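Local coordinates for molybdate-binding protein MolA (Haemophilus influenzae, PDB 3PSH) that binds molybdate and tungstate, but not sulfate or phosphate, in the periplasm as the solute-binding component of the low-affinity molybdate importer MolBCA, at residues Thr28-Val33 and Tyr280-Ala285; Gln142-Ile147 and Asp158-Ala163. One frame throughout, in Å; residues are numbered along the deposited sequence.

Interaction 1: residues Thr28-Val33 and Tyr280-Ala285; sequences TLNIAV and YPMPEA. With MOO (molybdate ion), chain B.
Asn30 reaches across from helix 26-34 and meets Met282 and Glu284 with its amide nitrogen. Its CG stands anti to the backbone N (chi1 177°), which carries the amide out to the other segment. Asn30 ND2 gives a hydrogen bond of 2.7 Å to Glu284 OE2. That bond lies near the amide plane and uses the syn lone pair of OE2. Amide and carboxylate planes are almost perpendicular, 85° apart. A weak but nearly straight hydrogen bond runs from Asn30 ND2 to Met282 SD, at 3.4 Å. Asn30 OD1 accepts from Tyr56 OH and Tyr319 OH, while Glu284 OE2 also forms a salt bridge with Lys276 and Glu284 OE1 is bonded to Gln34. The buried amide is therefore held at both ends.

Met282 can be followed from CB to its tip. Met282 CB and CG each lie 4.2 Å from Asn30 ND2. SD takes the weak bond from that nitrogen. The chain is bent about both the CB-CG and the CG-SD bonds, which brings Met282 CE against Ile31, 3.7 Å from Ile31 CD1 and just as near CG1. Ile31 CG1 also touches Pro283 CD at 4.2 Å. Met282 itself is the N-cap residue of helix 283-297.

Tyr280, at the other end of its segment, is part of the molybdate site. The Tyr280 backbone N donates to molybdate O3 at 3.0 Å, and the same oxygen lies at the ring edge. His26, Gln27, Tyr196, Arg243 and Gly279 also hydrogen-bond the anion.

The contact thus joins a binding-site helix to the loop that leads from the anion into helix 283-297. Helix 132-151 packs on Ile31, and helix 307-319 covers Pro283 and Glu284.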
loop_
_atom_site.group_PDB
_atom_site.type_symbol
_atom_site.label_atom_id
_atom_site.label_comp_id
_atom_site.label_asym_id
_atom_site.label_seq_id
_atom_site.Cartn_x
_atom_site.Cartn_y
_atom_site.Cartn_z
ATOM N N THR A 28 -7.427 0.090 2.435
ATOM C CA THR A 28 -8.504 -0.812 2.888
ATOM C C THR A 28 -9.409 -1.211 1.671
ATOM O O THR A 28 -9.845 -2.354 1.608
ATOM C CB THR A 28 -9.383 -0.087 3.876
ATOM O OG1 THR A 28 -8.686 0.086 5.119
ATOM C CG2 THR A 28 -10.685 -0.851 4.105
ATOM N N LEU A 29 -9.688 -0.303 0.712
ATOM C CA LEU A 29 -10.497 -0.627 -0.444
ATOM C C LEU A 29 -9.879 -1.823 -1.181
ATOM O O LEU A 29 -10.590 -2.723 -1.539
ATOM C CB LEU A 29 -10.679 0.639 -1.354
ATOM C CG LEU A 29 -11.591 0.465 -2.585
ATOM C CD1 LEU A 29 -12.952 -0.255 -2.157
ATOM C CD2 LEU A 29 -11.843 1.873 -3.094
ATOM N N ASN A 30 -8.555 -1.798 -1.424
ATOM C CA ASN A 30 -7.897 -2.840 -2.224
ATOM C C ASN A 30 -8.013 -4.155 -1.405
ATOM O O ASN A 30 -8.250 -5.178 -1.977
ATOM C CB ASN A 30 -6.429 -2.391 -2.439
ATOM C CG ASN A 30 -5.620 -3.434 -3.189
ATOM O OD1 ASN A 30 -6.157 -4.133 -4.091
ATOM N ND2 ASN A 30 -4.332 -3.502 -2.859
ATOM N N ILE A 31 -7.802 -4.082 -0.104
ATOM C CA ILE A 31 -8.042 -5.308 0.743
ATOM C C ILE A 31 -9.458 -5.848 0.573
ATOM O O ILE A 31 -9.642 -7.065 0.382
ATOM C CB ILE A 31 -7.569 -5.092 2.219
ATOM C CG1 ILE A 31 -6.027 -4.870 2.295
ATOM C CG2 ILE A 31 -8.164 -6.267 3.159
ATOM C CD1 ILE A 31 -5.559 -4.280 3.563
ATOM N N ALA A 32 -10.446 -4.959 0.690
ATOM C CA ALA A 32 -11.855 -5.397 0.592
ATOM C C ALA A 32 -12.134 -6.012 -0.749
ATOM O O ALA A 32 -12.919 -7.006 -0.817
ATOM C CB ALA A 32 -12.852 -4.228 0.788
ATOM N N VAL A 33 -11.495 -5.485 -1.816
ATOM C CA VAL A 33 -11.704 -6.071 -3.120
ATOM C C VAL A 33 -11.160 -7.506 -3.061
ATOM O O VAL A 33 -11.732 -8.471 -3.635
ATOM C CB VAL A 33 -10.995 -5.197 -4.237
ATOM C CG1 VAL A 33 -10.870 -5.999 -5.566
ATOM C CG2 VAL A 33 -11.732 -3.871 -4.413
ATOM N N TYR A 280 2.329 2.251 2.731
ATOM C CA TYR A 280 1.603 1.163 3.457
ATOM C C TYR A 280 1.833 -0.220 2.764
ATOM O O TYR A 280 1.687 -0.298 1.509
ATOM C CB TYR A 280 0.038 1.435 3.450
ATOM C CG TYR A 280 -0.385 2.597 4.329
ATOM C CD1 TYR A 280 -1.189 2.402 5.483
ATOM C CD2 TYR A 280 -0.045 3.893 3.957
ATOM C CE1 TYR A 280 -1.594 3.508 6.296
ATOM C CE2 TYR A 280 -0.402 4.985 4.763
ATOM C CZ TYR A 280 -1.216 4.771 5.893
ATOM O OH TYR A 280 -1.538 5.919 6.647
ATOM N N PRO A 281 1.910 -1.335 3.540
ATOM C CA PRO A 281 2.086 -2.644 2.954
ATOM C C PRO A 281 0.717 -3.135 2.389
ATOM O O PRO A 281 -0.332 -2.924 3.038
ATOM C CB PRO A 281 2.468 -3.476 4.144
ATOM C CG PRO A 281 1.657 -2.872 5.398
ATOM C CD PRO A 281 1.864 -1.392 5.053
ATOM N N MET A 282 0.769 -3.889 1.288
ATOM C CA MET A 282 -0.417 -4.480 0.702
ATOM C C MET A 282 -0.053 -5.906 0.425
ATOM O O MET A 282 1.126 -6.190 0.129
ATOM C CB MET A 282 -0.808 -3.784 -0.637
ATOM C CG MET A 282 -1.039 -2.277 -0.639
ATOM S SD MET A 282 -2.812 -1.778 -0.311
ATOM C CE MET A 282 -3.212 -2.708 1.165
ATOM N N PRO A 283 -1.022 -6.821 0.602
ATOM C CA PRO A 283 -0.662 -8.223 0.592
ATOM C C PRO A 283 -0.009 -8.626 -0.704
ATOM O O PRO A 283 0.906 -9.472 -0.659
ATOM C CB PRO A 283 -2.010 -8.966 0.753
ATOM C CG PRO A 283 -3.146 -7.845 0.470
ATOM C CD PRO A 283 -2.477 -6.547 0.851
ATOM N N GLU A 284 -0.492 -8.125 -1.837
ATOM C CA GLU A 284 0.158 -8.481 -3.136
ATOM C C GLU A 284 1.535 -7.931 -3.302
ATOM O O GLU A 284 2.328 -8.488 -4.085
ATOM C CB GLU A 284 -0.719 -8.077 -4.359
ATOM C CG GLU A 284 -0.892 -6.559 -4.589
ATOM C CD GLU A 284 -1.917 -5.819 -3.739
ATOM O OE1 GLU A 284 -2.350 -6.366 -2.695
ATOM O OE2 GLU A 284 -2.276 -4.683 -4.141
ATOM N N ALA A 285 1.806 -6.823 -2.625
ATOM C CA ALA A 285 3.171 -6.187 -2.692
ATOM C C ALA A 285 4.157 -7.095 -2.017
ATOM O O ALA A 285 5.239 -7.263 -2.574
ATOM C CB ALA A 285 3.156 -4.873 -2.041
HETATM MO MO MOO B . 0.510 5.131 0.148
HETATM O O1 MOO B . 2.020 5.324 -0.589
HETATM O O2 MOO B . 0.255 6.306 1.381
HETATM O O3 MOO B . 0.421 3.595 0.876
HETATM O O4 MOO B . -0.634 5.091 -1.107
#

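Interaction 2: residues Gln142-Ile147 and Asp158-Ala163; sequences QGIELI and DELVKA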
loop_
_atom_site.group_PDB
_atom_site.type_symbol
_atom_site.label_atom_id
_atom_site.label_comp_id
_atom_site.label_asym_id
_atom_site.label_seq_id
_atom_site.Cartn_x
_atom_site.Cartn_y
_atom_site.Cartn_z
ATOM N N GLN A 142 -2.921 -7.841 11.140
ATOM C CA GLN A 142 -4.017 -7.367 12.102
ATOM C C GLN A 142 -5.090 -6.587 11.291
ATOM O O GLN A 142 -6.313 -6.713 11.489
ATOM C CB GLN A 142 -3.407 -6.512 13.191
ATOM C CG GLN A 142 -4.386 -5.757 14.014
ATOM C CD GLN A 142 -3.698 -4.832 14.981
ATOM O OE1 GLN A 142 -3.402 -3.734 14.629
ATOM N NE2 GLN A 142 -3.544 -5.260 16.275
ATOM N N GLY A 143 -4.594 -5.768 10.322
ATOM C CA GLY A 143 -5.522 -5.015 9.494
ATOM C C GLY A 143 -6.418 -5.824 8.595
ATOM O O GLY A 143 -7.607 -5.578 8.453
ATOM N N ILE A 144 -5.775 -6.745 7.878
ATOM C CA ILE A 144 -6.548 -7.645 7.045
ATOM C C ILE A 144 -7.577 -8.395 7.945
ATOM O O ILE A 144 -8.759 -8.556 7.534
ATOM C CB ILE A 144 -5.620 -8.652 6.223
ATOM C CG1 ILE A 144 -4.818 -7.893 5.140
ATOM C CG2 ILE A 144 -6.534 -9.707 5.520
ATOM C CD1 ILE A 144 -3.820 -8.877 4.438
ATOM N N GLU A 145 -7.044 -8.892 9.061
ATOM C CA GLU A 145 -8.010 -9.622 9.984
ATOM C C GLU A 145 -9.183 -8.793 10.381
ATOM O O GLU A 145 -10.363 -9.306 10.431
ATOM C CB GLU A 145 -7.312 -10.285 11.161
ATOM C CG GLU A 145 -6.299 -11.361 10.693
ATOM C CD GLU A 145 -5.337 -11.778 11.806
ATOM O OE1 GLU A 145 -5.260 -11.064 12.822
ATOM O OE2 GLU A 145 -4.624 -12.766 11.602
ATOM N N LEU A 146 -8.910 -7.534 10.673
ATOM C CA LEU A 146 -10.017 -6.573 11.158
ATOM C C LEU A 146 -11.005 -6.293 10.025
ATOM O O LEU A 146 -12.192 -6.365 10.226
ATOM C CB LEU A 146 -9.409 -5.288 11.718
ATOM C CG LEU A 146 -10.419 -4.136 11.981
ATOM C CD1 LEU A 146 -11.392 -4.647 13.175
ATOM C CD2 LEU A 146 -9.577 -2.862 12.525
ATOM N N ILE A 147 -10.502 -5.977 8.817
ATOM C CA ILE A 147 -11.401 -5.653 7.692
ATOM C C ILE A 147 -12.216 -6.933 7.392
ATOM O O ILE A 147 -13.424 -6.847 7.132
ATOM C CB ILE A 147 -10.554 -5.198 6.469
ATOM C CG1 ILE A 147 -9.761 -3.955 6.878
ATOM C CG2 ILE A 147 -11.445 -5.031 5.234
ATOM C CD1 ILE A 147 -8.560 -3.530 5.951
ATOM N N ASP A 158 -7.994 -14.942 6.213
ATOM C CA ASP A 158 -6.919 -15.798 6.677
ATOM C C ASP A 158 -6.090 -16.289 5.496
ATOM O O ASP A 158 -4.889 -16.368 5.645
ATOM C CB ASP A 158 -7.438 -16.953 7.509
ATOM C CG ASP A 158 -8.005 -16.485 8.850
ATOM O OD1 ASP A 158 -7.626 -15.431 9.335
ATOM O OD2 ASP A 158 -8.832 -17.244 9.458
ATOM N N GLU A 159 -6.734 -16.592 4.354
ATOM C CA GLU A 159 -6.031 -17.051 3.181
ATOM C C GLU A 159 -5.174 -15.917 2.583
ATOM O O GLU A 159 -4.063 -16.146 1.994
ATOM C CB GLU A 159 -7.083 -17.467 2.123
ATOM C CG GLU A 159 -7.823 -18.717 2.616
ATOM C CD GLU A 159 -9.104 -19.040 1.882
ATOM O OE1 GLU A 159 -9.629 -18.164 1.104
ATOM O OE2 GLU A 159 -9.616 -20.163 2.189
ATOM N N LEU A 160 -5.714 -14.703 2.686
ATOM C CA LEU A 160 -5.025 -13.495 2.159
ATOM C C LEU A 160 -3.773 -13.180 2.989
ATOM O O LEU A 160 -2.638 -12.927 2.418
ATOM C CB LEU A 160 -6.006 -12.286 2.218
ATOM C CG LEU A 160 -5.352 -11.055 1.504
ATOM C CD1 LEU A 160 -5.024 -11.193 0.036
ATOM C CD2 LEU A 160 -6.442 -9.947 1.587
ATOM N N VAL A 161 -3.874 -13.319 4.322
ATOM C CA VAL A 161 -2.714 -13.155 5.185
ATOM C C VAL A 161 -1.645 -14.223 4.857
ATOM O O VAL A 161 -0.454 -13.902 4.722
ATOM C CB VAL A 161 -3.114 -13.244 6.682
ATOM C CG1 VAL A 161 -1.839 -13.352 7.603
ATOM C CG2 VAL A 161 -4.006 -11.966 7.070
ATOM N N LYS A 162 -2.074 -15.458 4.755
ATOM C CA LYS A 162 -1.127 -16.577 4.468
ATOM C C LYS A 162 -0.455 -16.323 3.071
ATOM O O LYS A 162 0.798 -16.427 2.971
ATOM C CB LYS A 162 -1.832 -18.002 4.574
ATOM C CG LYS A 162 -0.763 -19.135 4.474
ATOM C CD LYS A 162 -1.233 -20.556 4.087
ATOM C CE LYS A 162 -0.001 -21.362 3.514
ATOM N NZ LYS A 162 0.736 -20.710 2.302
ATOM N N ALA A 163 -1.250 -15.941 2.045
ATOM C CA ALA A 163 -0.666 -15.608 0.737
ATOM C C ALA A 163 0.328 -14.441 0.847
ATOM O O ALA A 163 1.434 -14.484 0.203
ATOM C CB ALA A 163 -1.689 -15.326 -0.294
HETATM O O HOH W 1 -4.850 -14.370 9.575
#
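Ile144 packs against Leu160 and Val161 where helices 132-151 and 154-165 run side by side. The two segments are antiparallel, at 163°, with axes 9.4 Å apart. This is a helical hairpin.

The apolar part centres on Ile144. Ile144 CG2 lies 3.7 Å from Val161 CG2 and 3.9 Å from Leu160 CD2. CG1 stands beside the backbone N (chi1 -69°) and the branch is extended beyond it, placing Ile144 CD1 4.0 Å from Leu160 CG. The Ile144 and Leu160 side chains cross at about a right angle, while Val161 slides past Ile144 in the opposite direction.

The polar part lies at the edge. Glu145 OE2 and Asp158 OD1 are 4.6 Å apart and would probably repel. One water donates to both, at 2.6 Å to Glu145 OE2 and 3.0 Å to Asp158 OD1. Each acid also has a salt bridge within its own helix, Glu145 with Lys141 and Asp158 with Lys154. These lysines should offset the like charges.

On the inner side, Ile144 continues onto Ile31 of helix 26-34 and Leu160 meets Tyr314 and Phe318 of helix 307-319, while helix 132-151 also packs on strand 109-112 through Leu146 and Ile147.

Overall arrangement
Interaction 1 is fully buried near the middle of the chain. Interaction 2 is only partly buried and lies farther out. The centres of the two contacts are about 10 Å apart. They meet through packing: Thr28 and Ile31 touch Ile147, and Pro283 touches Leu160. Helix 307-319 lines both. Interaction 1 joins residues distant in sequence, while interaction 2 joins neighbouring helices. Their chemistry follows their place. In the interior, one amide NH2 bonds directly to a carboxylate and, weakly, to a thioether, and one segment reaches the molybdate. In interaction 2, aliphatic side chains make the direct contacts, mainly through methyl groups, and the acids at its edge are linked through water.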